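Local coordinates for protein malonyl-CoA decarboxylase (Rhodopseudomonas palustris, PDB 4KSA) that probably catalyses the decarboxylation of malonyl-CoA to acetyl-CoA and carbon dioxide, at residues Thr301-Ser306 / Met411-Tyr416; Glu233-Lys238 / Val264-Ser269; Arg215-Phe220 / Glu290-Glu295; Ser306-Phe311 / Pro375-Ala380. One frame throughout, in Å; residues are numbered along the deposited sequence.

Contact 1. Residues Thr301-Ser306 / Met411-Tyr416; sequences TFVTLS and MVNYLY
The Y414 ring meets the opposing strand edge-on: T304 OG1 and S306 CB lie in its plane, with OG1 3.5 Å from Y414 CD2, while H383 of helix 378-385 stacks on the ring. Y416 turns an edge to the methyl of T304, CE1 to CG2 3.5 Å. Both branches of T304 are thus engaged, because a chi1 of 76° sets OG1 between its own backbone N and carbonyl carbon and leaves CG2 for Y416. T304 OG1 accepts from Y414 N at 3.0 Å and shares a 2.7 Å hydrogen bond with S306 OG. The antiparallel strands also join through T304 N to Y414 O, 2.9 Å. T304 O takes N413 ND2 at 2.8 Å, the donor in the carbonyl plane; N413 also reaches N394 and the carbonyl of P241. Beyond, L305 CD2 packs against the selenium of M411. Side-chain hydroxyl and amide groups therefore do work usually left to main-chain pairing, satisfying buried polar atoms where the regular strand 301-304 gives out.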
loop_
_atom_site.group_PDB
_atom_site.type_symbol
_atom_site.label_atom_id
_atom_site.label_comp_id
_atom_site.label_asym_id
_atom_site.label_seq_id
_atom_site.Cartn_x
_atom_site.Cartn_y
_atom_site.Cartn_z
ATOM N N THR A 301 -27.743 -7.385 -16.181
ATOM C CA THR A 301 -27.724 -8.818 -16.457
ATOM C C THR A 301 -26.324 -9.439 -16.507
ATOM O O THR A 301 -25.417 -8.937 -17.192
ATOM C CB THR A 301 -28.461 -9.140 -17.781
ATOM O OG1 THR A 301 -27.739 -8.569 -18.881
ATOM C CG2 THR A 301 -29.888 -8.571 -17.752
ATOM N N PHE A 302 -26.167 -10.536 -15.770
ATOM C CA PHE A 302 -24.903 -11.254 -15.719
ATOM C C PHE A 302 -25.087 -12.662 -16.270
ATOM O O PHE A 302 -25.635 -13.552 -15.613
ATOM C CB PHE A 302 -24.381 -11.249 -14.286
ATOM C CG PHE A 302 -24.101 -9.869 -13.775
ATOM C CD1 PHE A 302 -25.018 -9.212 -12.960
ATOM C CD2 PHE A 302 -22.950 -9.192 -14.173
ATOM C CE1 PHE A 302 -24.797 -7.898 -12.549
ATOM C CE2 PHE A 302 -22.719 -7.873 -13.766
ATOM C CZ PHE A 302 -23.648 -7.227 -12.953
ATOM N N VAL A 303 -24.608 -12.842 -17.495
ATOM C CA VAL A 303 -24.762 -14.098 -18.217
ATOM C C VAL A 303 -23.475 -14.579 -18.878
ATOM O O VAL A 303 -22.589 -13.781 -19.165
ATOM C CB VAL A 303 -25.803 -13.914 -19.337
ATOM C CG1 VAL A 303 -25.216 -13.023 -20.449
ATOM C CG2 VAL A 303 -26.214 -15.254 -19.886
ATOM N N THR A 304 -23.377 -15.876 -19.152
ATOM C CA THR A 304 -22.181 -16.398 -19.817
ATOM C C THR A 304 -22.511 -16.858 -21.234
ATOM O O THR A 304 -23.652 -16.783 -21.663
ATOM C CB THR A 304 -21.591 -17.610 -19.070
ATOM O OG1 THR A 304 -22.397 -18.764 -19.327
ATOM C CG2 THR A 304 -21.567 -17.354 -17.575
ATOM N N LEU A 305 -21.496 -17.305 -21.957
ATOM C CA LEU A 305 -21.660 -17.846 -23.304
ATOM C C LEU A 305 -20.662 -18.993 -23.294
ATOM O O LEU A 305 -19.590 -18.935 -23.904
ATOM C CB LEU A 305 -21.286 -16.843 -24.398
ATOM C CG LEU A 305 -22.059 -17.006 -25.717
ATOM C CD1 LEU A 305 -21.238 -16.456 -26.868
ATOM C CD2 LEU A 305 -22.368 -18.471 -25.981
ATOM N N SER A 306 -21.039 -20.029 -22.562
ATOM C CA SER A 306 -20.218 -21.205 -22.361
ATOM C C SER A 306 -20.217 -22.266 -23.455
ATOM O O SER A 306 -21.041 -22.257 -24.370
ATOM C CB SER A 306 -20.645 -21.867 -21.051
ATOM O OG SER A 306 -20.832 -20.895 -20.028
HETATM N N MSE A 411 -23.742 -24.245 -27.843
HETATM C CA MSE A 411 -23.247 -23.416 -26.748
HETATM C C MSE A 411 -24.434 -23.108 -25.854
HETATM O O MSE A 411 -25.564 -23.468 -26.175
HETATM C CB MSE A 411 -22.659 -22.104 -27.254
HETATM C CG MSE A 411 -21.354 -22.251 -27.996
HETATM SE SE MSE A 411 -20.468 -20.538 -28.180
HETATM C CE MSE A 411 -19.272 -20.662 -26.652
ATOM N N VAL A 412 -24.178 -22.461 -24.726
ATOM C CA VAL A 412 -25.246 -22.104 -23.812
ATOM C C VAL A 412 -24.911 -20.848 -23.034
ATOM O O VAL A 412 -23.798 -20.333 -23.099
ATOM C CB VAL A 412 -25.526 -23.203 -22.792
ATOM C CG1 VAL A 412 -25.953 -24.474 -23.491
ATOM C CG2 VAL A 412 -24.304 -23.422 -21.943
ATOM N N ASN A 413 -25.903 -20.344 -22.316
ATOM C CA ASN A 413 -25.727 -19.174 -21.489
ATOM C C ASN A 413 -26.159 -19.637 -20.121
ATOM O O ASN A 413 -27.177 -20.317 -19.986
ATOM C CB ASN A 413 -26.644 -18.016 -21.900
ATOM C CG ASN A 413 -26.576 -17.683 -23.376
ATOM O OD1 ASN A 413 -27.452 -18.065 -24.145
ATOM N ND2 ASN A 413 -25.549 -16.957 -23.778
ATOM N N TYR A 414 -25.366 -19.319 -19.107
ATOM C CA TYR A 414 -25.751 -19.655 -17.747
ATOM C C TYR A 414 -26.110 -18.260 -17.254
ATOM O O TYR A 414 -25.521 -17.275 -17.696
ATOM C CB TYR A 414 -24.586 -20.277 -16.972
ATOM C CG TYR A 414 -24.266 -21.705 -17.385
ATOM C CD1 TYR A 414 -24.893 -22.791 -16.771
ATOM C CD2 TYR A 414 -23.321 -21.970 -18.388
ATOM C CE1 TYR A 414 -24.588 -24.116 -17.135
ATOM C CE2 TYR A 414 -23.011 -23.289 -18.769
ATOM C CZ TYR A 414 -23.648 -24.353 -18.135
ATOM O OH TYR A 414 -23.338 -25.643 -18.502
ATOM N N LEU A 415 -27.104 -18.162 -16.383
ATOM C CA LEU A 415 -27.549 -16.863 -15.909
ATOM C C LEU A 415 -27.165 -16.659 -14.454
ATOM O O LEU A 415 -27.559 -17.435 -13.573
ATOM C CB LEU A 415 -29.072 -16.753 -16.109
ATOM C CG LEU A 415 -29.843 -15.435 -15.950
ATOM C CD1 LEU A 415 -29.981 -15.093 -14.475
ATOM C CD2 LEU A 415 -29.147 -14.332 -16.731
ATOM N N TYR A 416 -26.367 -15.623 -14.215
ATOM C CA TYR A 416 -25.935 -15.310 -12.860
ATOM C C TYR A 416 -26.775 -14.162 -12.350
ATOM O O TYR A 416 -26.762 -13.062 -12.910
ATOM C CB TYR A 416 -24.448 -14.924 -12.812
ATOM C CG TYR A 416 -23.490 -16.097 -12.861
ATOM C CD1 TYR A 416 -22.937 -16.522 -14.069
ATOM C CD2 TYR A 416 -23.151 -16.802 -11.699
ATOM C CE1 TYR A 416 -22.068 -17.624 -14.124
ATOM C CE2 TYR A 416 -22.282 -17.910 -11.744
ATOM C CZ TYR A 416 -21.753 -18.310 -12.965
ATOM O OH TYR A 416 -20.939 -19.406 -13.046
#

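Contact 2. Residues Glu233-Lys238 / Val264-Ser269; sequences EVALTK and VFYSIS
A beta bulge interrupts the antiparallel pairing of strands 230-237 and 262-270, where E233 faces both Y266 and S267. E233 N donates to S267 O at 2.8 Å, and E233 O accepts from Y266 N at 3.1 Å, so one residue serves two. Regular pairing resumes at A235 and V264, with A235 N to V264 O at 3.0 Å and V264 N to A235 O at 2.9 Å. The second strand is the fourth of the sheet, and a bulge there is consistent with the GCN5-related acetyltransferase (GNAT) fold, in which this strand is characteristically bulged. On the face carrying E233 and A235, chi1 of 68° swings the Y266 ring back over the partner strand, and E233 CB makes a CH-pi contact 4.3 Å from the ring centroid. S267 OG donates to E233 OE2 at 3.2 Å from above the carboxylate plane; the other oxygen has a salt bridge to R208, and the Y266 hydroxyl bonds to H197. A235 CB packs on V264 CG1, 3.6 Å away. On the opposite face, V234 CG2 lies 3.4 Å from F265 CD1, both side chains running alongside each other toward helix 284-295.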
loop_
_atom_site.group_PDB
_atom_site.type_symbol
_atom_site.label_atom_id
_atom_site.label_comp_id
_atom_site.label_asym_id
_atom_site.label_seq_id
_atom_site.Cartn_x
_atom_site.Cartn_y
_atom_site.Cartn_z
ATOM N N GLU A 233 -12.381 -13.940 -18.659
ATOM C CA GLU A 233 -12.559 -12.936 -19.710
ATOM C C GLU A 233 -14.031 -12.535 -19.868
ATOM O O GLU A 233 -14.919 -13.381 -19.929
ATOM C CB GLU A 233 -12.000 -13.462 -21.024
ATOM C CG GLU A 233 -10.530 -13.767 -20.923
ATOM C CD GLU A 233 -9.936 -14.189 -22.234
ATOM O OE1 GLU A 233 -9.944 -13.355 -23.162
ATOM O OE2 GLU A 233 -9.468 -15.346 -22.338
ATOM N N VAL A 234 -14.281 -11.233 -19.924
ATOM C CA VAL A 234 -15.644 -10.717 -20.032
ATOM C C VAL A 234 -15.823 -9.720 -21.175
ATOM O O VAL A 234 -14.876 -9.051 -21.588
ATOM C CB VAL A 234 -16.067 -10.015 -18.721
ATOM C CG1 VAL A 234 -17.481 -9.514 -18.833
ATOM C CG2 VAL A 234 -15.946 -10.975 -17.556
ATOM N N ALA A 235 -17.050 -9.635 -21.686
ATOM C CA ALA A 235 -17.396 -8.698 -22.758
ATOM C C ALA A 235 -18.569 -7.826 -22.303
ATOM O O ALA A 235 -19.570 -8.342 -21.811
ATOM C CB ALA A 235 -17.770 -9.460 -24.024
ATOM N N LEU A 236 -18.421 -6.508 -22.437
ATOM C CA LEU A 236 -19.485 -5.575 -22.068
ATOM C C LEU A 236 -20.430 -5.407 -23.255
ATOM O O LEU A 236 -20.002 -5.030 -24.354
ATOM C CB LEU A 236 -18.901 -4.218 -21.679
ATOM C CG LEU A 236 -18.240 -4.087 -20.305
ATOM C CD1 LEU A 236 -18.563 -5.312 -19.451
ATOM C CD2 LEU A 236 -16.732 -3.897 -20.488
ATOM N N THR A 237 -21.713 -5.687 -23.037
ATOM C CA THR A 237 -22.685 -5.602 -24.126
ATOM C C THR A 237 -24.087 -5.121 -23.733
ATOM O O THR A 237 -24.359 -4.785 -22.573
ATOM C CB THR A 237 -22.865 -6.968 -24.802
ATOM O OG1 THR A 237 -23.570 -7.843 -23.909
ATOM C CG2 THR A 237 -21.506 -7.581 -25.154
ATOM N N LYS A 238 -24.979 -5.113 -24.723
ATOM C CA LYS A 238 -26.366 -4.687 -24.530
ATOM C C LYS A 238 -27.374 -5.822 -24.781
ATOM O O LYS A 238 -28.565 -5.573 -24.977
ATOM C CB LYS A 238 -26.668 -3.492 -25.447
ATOM C CG LYS A 238 -26.125 -2.161 -24.931
ATOM C CD LYS A 238 -26.217 -1.042 -25.973
ATOM C CE LYS A 238 -25.128 -1.173 -27.030
ATOM N NZ LYS A 238 -25.014 0.042 -27.885
ATOM N N VAL A 264 -20.926 -10.278 -20.175
ATOM C CA VAL A 264 -20.900 -11.654 -20.617
ATOM C C VAL A 264 -19.551 -12.415 -20.529
ATOM O O VAL A 264 -18.575 -12.143 -21.242
ATOM C CB VAL A 264 -21.502 -11.772 -22.027
ATOM C CG1 VAL A 264 -20.900 -10.744 -22.940
ATOM C CG2 VAL A 264 -21.273 -13.173 -22.568
ATOM N N PHE A 265 -19.524 -13.376 -19.614
ATOM C CA PHE A 265 -18.365 -14.216 -19.395
ATOM C C PHE A 265 -18.266 -15.092 -20.616
ATOM O O PHE A 265 -19.226 -15.768 -20.965
ATOM C CB PHE A 265 -18.602 -15.063 -18.154
ATOM C CG PHE A 265 -18.804 -14.250 -16.929
ATOM C CD1 PHE A 265 -17.722 -13.647 -16.305
ATOM C CD2 PHE A 265 -20.080 -13.988 -16.459
ATOM C CE1 PHE A 265 -17.906 -12.790 -15.241
ATOM C CE2 PHE A 265 -20.275 -13.124 -15.387
ATOM C CZ PHE A 265 -19.186 -12.524 -14.780
ATOM N N TYR A 266 -17.127 -15.091 -21.284
ATOM C CA TYR A 266 -17.034 -15.920 -22.463
ATOM C C TYR A 266 -15.791 -16.777 -22.463
ATOM O O TYR A 266 -15.513 -17.493 -23.428
ATOM C CB TYR A 266 -17.126 -15.050 -23.725
ATOM C CG TYR A 266 -15.965 -14.138 -23.960
ATOM C CD1 TYR A 266 -14.840 -14.583 -24.657
ATOM C CD2 TYR A 266 -15.985 -12.820 -23.493
ATOM C CE1 TYR A 266 -13.756 -13.734 -24.895
ATOM C CE2 TYR A 266 -14.900 -11.960 -23.722
ATOM C CZ TYR A 266 -13.793 -12.428 -24.426
ATOM O OH TYR A 266 -12.732 -11.594 -24.661
ATOM N N SER A 267 -15.053 -16.702 -21.358
ATOM C CA SER A 267 -13.826 -17.483 -21.175
ATOM C C SER A 267 -13.435 -17.573 -19.716
ATOM O O SER A 267 -13.265 -16.554 -19.061
ATOM C CB SER A 267 -12.666 -16.862 -21.937
ATOM O OG SER A 267 -11.522 -17.685 -21.819
ATOM N N ILE A 268 -13.308 -18.790 -19.205
ATOM C CA ILE A 268 -12.900 -18.990 -17.816
ATOM C C ILE A 268 -11.861 -20.086 -17.836
ATOM O O ILE A 268 -12.164 -21.189 -18.273
ATOM C CB ILE A 268 -14.055 -19.440 -16.938
ATOM C CG1 ILE A 268 -15.116 -18.354 -16.897
ATOM C CG2 ILE A 268 -13.550 -19.709 -15.534
ATOM C CD1 ILE A 268 -16.166 -18.614 -15.879
ATOM N N SER A 269 -10.645 -19.802 -17.373
ATOM C CA SER A 269 -9.592 -20.815 -17.418
ATOM C C SER A 269 -8.732 -21.000 -16.185
ATOM O O SER A 269 -8.413 -20.034 -15.498
ATOM C CB SER A 269 -8.682 -20.562 -18.620
ATOM O OG SER A 269 -8.732 -19.211 -19.023
#

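Contact 3. Residues Arg215-Phe220 / Glu290-Glu295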
loop_
_atom_site.group_PDB
_atom_site.type_symbol
_atom_site.label_atom_id
_atom_site.label_comp_id
_atom_site.label_asym_id
_atom_site.label_seq_id
_atom_site.Cartn_x
_atom_site.Cartn_y
_atom_site.Cartn_z
ATOM N N ARG A 215 -13.057 -6.813 -20.540
ATOM C CA ARG A 215 -12.493 -6.782 -19.190
ATOM C C ARG A 215 -12.166 -8.182 -18.718
ATOM O O ARG A 215 -13.049 -9.027 -18.686
ATOM C CB ARG A 215 -13.499 -6.212 -18.191
ATOM C CG ARG A 215 -13.857 -4.783 -18.398
ATOM C CD ARG A 215 -13.348 -3.930 -17.260
ATOM N NE ARG A 215 -13.989 -2.619 -17.258
ATOM C CZ ARG A 215 -14.057 -1.819 -18.321
ATOM N NH1 ARG A 215 -13.520 -2.197 -19.478
ATOM N NH2 ARG A 215 -14.674 -0.644 -18.232
ATOM N N CYS A 216 -10.919 -8.446 -18.345
ATOM C CA CYS A 216 -10.588 -9.773 -17.825
ATOM C C CYS A 216 -10.066 -9.657 -16.412
ATOM O O CYS A 216 -9.438 -8.667 -16.038
ATOM C CB CYS A 216 -9.575 -10.489 -18.700
ATOM S SG CYS A 216 -8.417 -9.382 -19.417
ATOM N N TYR A 217 -10.351 -10.678 -15.624
ATOM C CA TYR A 217 -9.953 -10.699 -14.240
ATOM C C TYR A 217 -9.050 -11.881 -13.930
ATOM O O TYR A 217 -8.913 -12.822 -14.729
ATOM C CB TYR A 217 -11.203 -10.734 -13.382
ATOM C CG TYR A 217 -12.074 -9.530 -13.632
ATOM C CD1 TYR A 217 -11.853 -8.335 -12.946
ATOM C CD2 TYR A 217 -13.061 -9.545 -14.623
ATOM C CE1 TYR A 217 -12.582 -7.188 -13.240
ATOM C CE2 TYR A 217 -13.796 -8.391 -14.925
ATOM C CZ TYR A 217 -13.546 -7.217 -14.231
ATOM O OH TYR A 217 -14.224 -6.057 -14.534
ATOM N N GLY A 218 -8.410 -11.812 -12.768
ATOM C CA GLY A 218 -7.532 -12.881 -12.363
ATOM C C GLY A 218 -7.694 -13.163 -10.893
ATOM O O GLY A 218 -8.047 -12.273 -10.119
ATOM N N PHE A 219 -7.469 -14.418 -10.513
ATOM C CA PHE A 219 -7.530 -14.812 -9.111
ATOM C C PHE A 219 -6.110 -15.148 -8.684
ATOM O O PHE A 219 -5.427 -15.955 -9.316
ATOM C CB PHE A 219 -8.463 -15.997 -8.926
ATOM C CG PHE A 219 -9.906 -15.603 -8.877
ATOM C CD1 PHE A 219 -10.447 -15.063 -7.718
ATOM C CD2 PHE A 219 -10.709 -15.709 -10.013
ATOM C CE1 PHE A 219 -11.771 -14.628 -7.688
ATOM C CE2 PHE A 219 -12.028 -15.276 -9.991
ATOM C CZ PHE A 219 -12.561 -14.734 -8.828
ATOM N N PHE A 220 -5.659 -14.489 -7.627
ATOM C CA PHE A 220 -4.310 -14.676 -7.144
ATOM C C PHE A 220 -4.327 -15.209 -5.739
ATOM O O PHE A 220 -5.220 -14.897 -4.958
ATOM C CB PHE A 220 -3.555 -13.341 -7.160
ATOM C CG PHE A 220 -3.333 -12.782 -8.537
ATOM C CD1 PHE A 220 -2.127 -12.981 -9.198
ATOM C CD2 PHE A 220 -4.352 -12.112 -9.208
ATOM C CE1 PHE A 220 -1.928 -12.534 -10.519
ATOM C CE2 PHE A 220 -4.168 -11.659 -10.542
ATOM C CZ PHE A 220 -2.946 -11.878 -11.192
ATOM N N GLU A 290 -19.918 -9.046 -8.506
ATOM C CA GLU A 290 -20.017 -7.954 -7.543
ATOM C C GLU A 290 -18.992 -6.887 -7.909
ATOM O O GLU A 290 -19.230 -5.698 -7.694
ATOM C CB GLU A 290 -19.792 -8.468 -6.116
ATOM C CG GLU A 290 -20.815 -9.543 -5.733
ATOM C CD GLU A 290 -20.748 -10.011 -4.274
ATOM O OE1 GLU A 290 -19.682 -10.506 -3.833
ATOM O OE2 GLU A 290 -21.781 -9.896 -3.570
ATOM N N GLU A 291 -17.868 -7.297 -8.490
ATOM C CA GLU A 291 -16.848 -6.332 -8.881
ATOM C C GLU A 291 -17.313 -5.476 -10.052
ATOM O O GLU A 291 -17.288 -4.251 -9.975
ATOM C CB GLU A 291 -15.538 -7.035 -9.245
ATOM C CG GLU A 291 -14.584 -6.176 -10.093
ATOM C CD GLU A 291 -14.100 -4.900 -9.391
ATOM O OE1 GLU A 291 -13.575 -4.000 -10.096
ATOM O OE2 GLU A 291 -14.229 -4.803 -8.145
ATOM N N ILE A 292 -17.731 -6.118 -11.134
ATOM C CA ILE A 292 -18.199 -5.390 -12.305
ATOM C C ILE A 292 -19.325 -4.437 -11.902
ATOM O O ILE A 292 -19.325 -3.267 -12.284
ATOM C CB ILE A 292 -18.706 -6.365 -13.413
ATOM C CG1 ILE A 292 -17.548 -7.240 -13.892
ATOM C CG2 ILE A 292 -19.264 -5.595 -14.591
ATOM C CD1 ILE A 292 -17.934 -8.311 -14.895
ATOM N N LYS A 293 -20.265 -4.929 -11.104
ATOM C CA LYS A 293 -21.390 -4.112 -10.690
ATOM C C LYS A 293 -20.979 -2.825 -9.988
ATOM O O LYS A 293 -21.521 -1.755 -10.273
ATOM C CB LYS A 293 -22.326 -4.911 -9.785
ATOM C CG LYS A 293 -23.612 -4.175 -9.442
ATOM C CD LYS A 293 -24.482 -4.982 -8.487
ATOM C CE LYS A 293 -23.747 -5.267 -7.182
ATOM N NZ LYS A 293 -24.675 -5.738 -6.112
ATOM N N ARG A 294 -20.020 -2.906 -9.073
ATOM C CA ARG A 294 -19.622 -1.701 -8.366
ATOM C C ARG A 294 -18.855 -0.732 -9.261
ATOM O O ARG A 294 -18.885 0.478 -9.040
ATOM C CB ARG A 294 -18.806 -2.041 -7.121
ATOM C CG ARG A 294 -17.352 -2.284 -7.374
ATOM C CD ARG A 294 -16.554 -2.022 -6.109
ATOM N NE ARG A 294 -15.138 -2.306 -6.310
ATOM C CZ ARG A 294 -14.385 -1.734 -7.246
ATOM N NH1 ARG A 294 -14.912 -0.835 -8.074
ATOM N NH2 ARG A 294 -13.100 -2.068 -7.358
ATOM N N GLU A 295 -18.165 -1.248 -10.267
ATOM C CA GLU A 295 -17.450 -0.357 -11.169
ATOM C C GLU A 295 -18.433 0.243 -12.183
ATOM O O GLU A 295 -18.396 1.448 -12.449
ATOM C CB GLU A 295 -16.339 -1.081 -11.934
ATOM C CG GLU A 295 -15.755 -0.209 -13.043
ATOM C CD GLU A 295 -15.121 -0.989 -14.177
ATOM O OE1 GLU A 295 -14.840 -0.371 -15.230
ATOM O OE2 GLU A 295 -14.893 -2.211 -14.025
#
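E295 OE1 is gripped by two nitrogens of R215, NE at 3.1 Å and NH2 at 3.0 Å. The guanidinium presents its NE side to the carboxylate, with the two planes only 14° from coplanar, and the NE bond uses the syn lone pair of OE1. A weak third bond runs from R215 NE to E295 OE2 at 3.4 Å. Strand and helix each send one group to the meeting point: E295 extends with CG anti to its backbone N (chi1 170°), whereas the arginine chain bends at chi2. R177 on the neighbouring strand 174-178 adds a long, weak ion pair to OE1, so positive charge probably helps to keep this glutamate ionised. The salt bridge ties strand 214-220 to helix 284-295, which packs against one face of the sheet and links its two parallel strands, 262-270 and 301-304, as a beta-alpha-beta crossover. The axes of strand 215-220 and helix segment 290-295 approach to 11.3 Å, and Y217 reaches across the interval. It slants between two successive helix residues, its OH 3.6 Å from I292 CG1 and its CE1 3.9 Å from E291 CG. The E291 carboxylate leads on to a salt bridge with R294.

Contact 4. Residues Ser306-Phe311 / Pro375-Ala380; sequences SPVPGF and PLDPVA
Apolar packing carries most of this contact, with V379 set against the chain that leaves strand 301-304. Its two methyls divide the work: CG1 rests 3.8 Å from S306 CB, while CG2 meets P309 CD at 3.7 Å and also approaches P307. The P309 and P378 rings lie alongside, pointing opposite ways, CG to CG 3.9 Å. V308 turns away from the helix toward V412 and F365, though its CG1 still passes D377 OD1 at 3.7 Å. Each segment leads into a helix. V308 to F311 form a type II turn closed by F311 N to V308 O, with G310 at the N-cap of helix 311-320; its positive phi of 92° is one that glycine adopts readily. D377 holds the N-cap of helix 378-385, its OD2 accepting a weak capping bond from A380 N at 2.8 Å. Polar linkage between the segments is by water: a single molecule donates to P307 O at 2.6 Å and to D377 OD2 at 2.7 Å, so the same carboxylate oxygen both caps its helix and reaches the opposing loop. The other oxygen of D377 has a weak hydrogen bond from Y364 on helix 347-367.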
loop_
_atom_site.group_PDB
_atom_site.type_symbol
_atom_site.label_atom_id
_atom_site.label_comp_id
_atom_site.label_asym_id
_atom_site.label_seq_id
_atom_site.Cartn_x
_atom_site.Cartn_y
_atom_site.Cartn_z
ATOM N N SER A 306 -21.039 -20.029 -22.562
ATOM C CA SER A 306 -20.218 -21.205 -22.361
ATOM C C SER A 306 -20.217 -22.266 -23.455
ATOM O O SER A 306 -21.041 -22.257 -24.370
ATOM C CB SER A 306 -20.645 -21.867 -21.051
ATOM O OG SER A 306 -20.832 -20.895 -20.028
ATOM N N PRO A 307 -19.234 -23.168 -23.398
ATOM C CA PRO A 307 -19.106 -24.264 -24.354
ATOM C C PRO A 307 -19.714 -25.475 -23.656
ATOM O O PRO A 307 -20.059 -25.398 -22.475
ATOM C CB PRO A 307 -17.599 -24.389 -24.541
ATOM C CG PRO A 307 -17.091 -24.057 -23.209
ATOM C CD PRO A 307 -17.918 -22.847 -22.820
ATOM N N VAL A 308 -19.864 -26.578 -24.377
ATOM C CA VAL A 308 -20.433 -27.777 -23.778
ATOM C C VAL A 308 -19.542 -28.923 -24.186
ATOM O O VAL A 308 -19.963 -29.825 -24.902
ATOM C CB VAL A 308 -21.866 -28.050 -24.284
ATOM C CG1 VAL A 308 -22.487 -29.192 -23.488
ATOM C CG2 VAL A 308 -22.703 -26.779 -24.190
ATOM N N PRO A 309 -18.279 -28.898 -23.732
ATOM C CA PRO A 309 -17.348 -29.970 -24.083
ATOM C C PRO A 309 -17.903 -31.269 -23.532
ATOM O O PRO A 309 -18.453 -31.300 -22.434
ATOM C CB PRO A 309 -16.059 -29.528 -23.395
ATOM C CG PRO A 309 -16.571 -28.904 -22.135
ATOM C CD PRO A 309 -17.729 -28.066 -22.639
ATOM N N GLY A 310 -17.806 -32.340 -24.295
ATOM C CA GLY A 310 -18.330 -33.583 -23.773
ATOM C C GLY A 310 -19.766 -33.872 -24.146
ATOM O O GLY A 310 -20.285 -34.923 -23.766
ATOM N N PHE A 311 -20.422 -32.950 -24.856
ATOM C CA PHE A 311 -21.799 -33.196 -25.302
ATOM C C PHE A 311 -21.676 -34.153 -26.475
ATOM O O PHE A 311 -22.381 -35.159 -26.539
ATOM C CB PHE A 311 -22.500 -31.920 -25.775
ATOM C CG PHE A 311 -23.856 -32.168 -26.411
ATOM C CD1 PHE A 311 -24.891 -32.743 -25.687
ATOM C CD2 PHE A 311 -24.089 -31.830 -27.749
ATOM C CE1 PHE A 311 -26.145 -32.984 -26.283
ATOM C CE2 PHE A 311 -25.333 -32.065 -28.349
ATOM C CZ PHE A 311 -26.359 -32.642 -27.617
ATOM N N PRO A 375 -23.706 -33.236 -12.314
ATOM C CA PRO A 375 -23.940 -33.057 -13.742
ATOM C C PRO A 375 -22.679 -33.441 -14.518
ATOM O O PRO A 375 -21.585 -32.960 -14.240
ATOM C CB PRO A 375 -24.311 -31.572 -13.854
ATOM C CG PRO A 375 -23.954 -30.981 -12.499
ATOM C CD PRO A 375 -24.217 -32.090 -11.552
ATOM N N LEU A 376 -22.858 -34.332 -15.480
ATOM C CA LEU A 376 -21.782 -34.847 -16.309
ATOM C C LEU A 376 -20.937 -33.790 -17.024
ATOM O O LEU A 376 -19.714 -33.924 -17.094
ATOM C CB LEU A 376 -22.380 -35.812 -17.329
ATOM C CG LEU A 376 -21.550 -36.810 -18.128
ATOM C CD1 LEU A 376 -22.477 -37.314 -19.213
ATOM C CD2 LEU A 376 -20.301 -36.201 -18.764
ATOM N N ASP A 377 -21.562 -32.748 -17.563
ATOM C CA ASP A 377 -20.784 -31.729 -18.267
ATOM C C ASP A 377 -19.959 -30.896 -17.304
ATOM O O ASP A 377 -20.494 -30.236 -16.411
ATOM C CB ASP A 377 -21.686 -30.803 -19.087
ATOM C CG ASP A 377 -20.915 -29.643 -19.744
ATOM O OD1 ASP A 377 -20.121 -29.878 -20.685
ATOM O OD2 ASP A 377 -21.112 -28.485 -19.313
ATOM N N PRO A 378 -18.634 -30.917 -17.476
ATOM C CA PRO A 378 -17.699 -30.166 -16.632
ATOM C C PRO A 378 -17.948 -28.646 -16.527
ATOM O O PRO A 378 -17.764 -28.065 -15.457
ATOM C CB PRO A 378 -16.339 -30.498 -17.254
ATOM C CG PRO A 378 -16.684 -30.816 -18.690
ATOM C CD PRO A 378 -17.916 -31.652 -18.526
ATOM N N VAL A 379 -18.357 -28.002 -17.620
ATOM C CA VAL A 379 -18.602 -26.561 -17.582
ATOM C C VAL A 379 -19.910 -26.246 -16.858
ATOM O O VAL A 379 -20.089 -25.161 -16.301
ATOM C CB VAL A 379 -18.645 -25.954 -18.988
ATOM C CG1 VAL A 379 -19.036 -24.517 -18.912
ATOM C CG2 VAL A 379 -17.302 -26.049 -19.625
ATOM N N ALA A 380 -20.824 -27.201 -16.853
ATOM C CA ALA A 380 -22.079 -26.986 -16.175
ATOM C C ALA A 380 -21.851 -27.191 -14.676
ATOM O O ALA A 380 -22.409 -26.469 -13.842
ATOM C CB ALA A 380 -23.127 -27.957 -16.700
HETATM O O HOH W 1 -21.791 -26.203 -20.662
#

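In the fold
Contacts 1, 2 and 3 reach the same mixed sheet, whereas contact 4 lies at the helices beyond it. Along the chain, contact 2 falls between the two segments of contact 3; contact 1 follows, and its own segments enclose contact 4. The centre of contact 2 is about 11 Å from that of contact 3 and about 9 Å from that of contact 1. F265 bonds through its backbone to V303 and L305, and V234 to R215, so the sheet runs unbroken through all three. S306 belongs to contacts 1 and 4, centres about 13 Å apart, and contacts 3 and 4 are farthest apart, about 24 Å. All four lie within the C-terminal domain, whose sheet is consistent with an acetyltransferase-like fold.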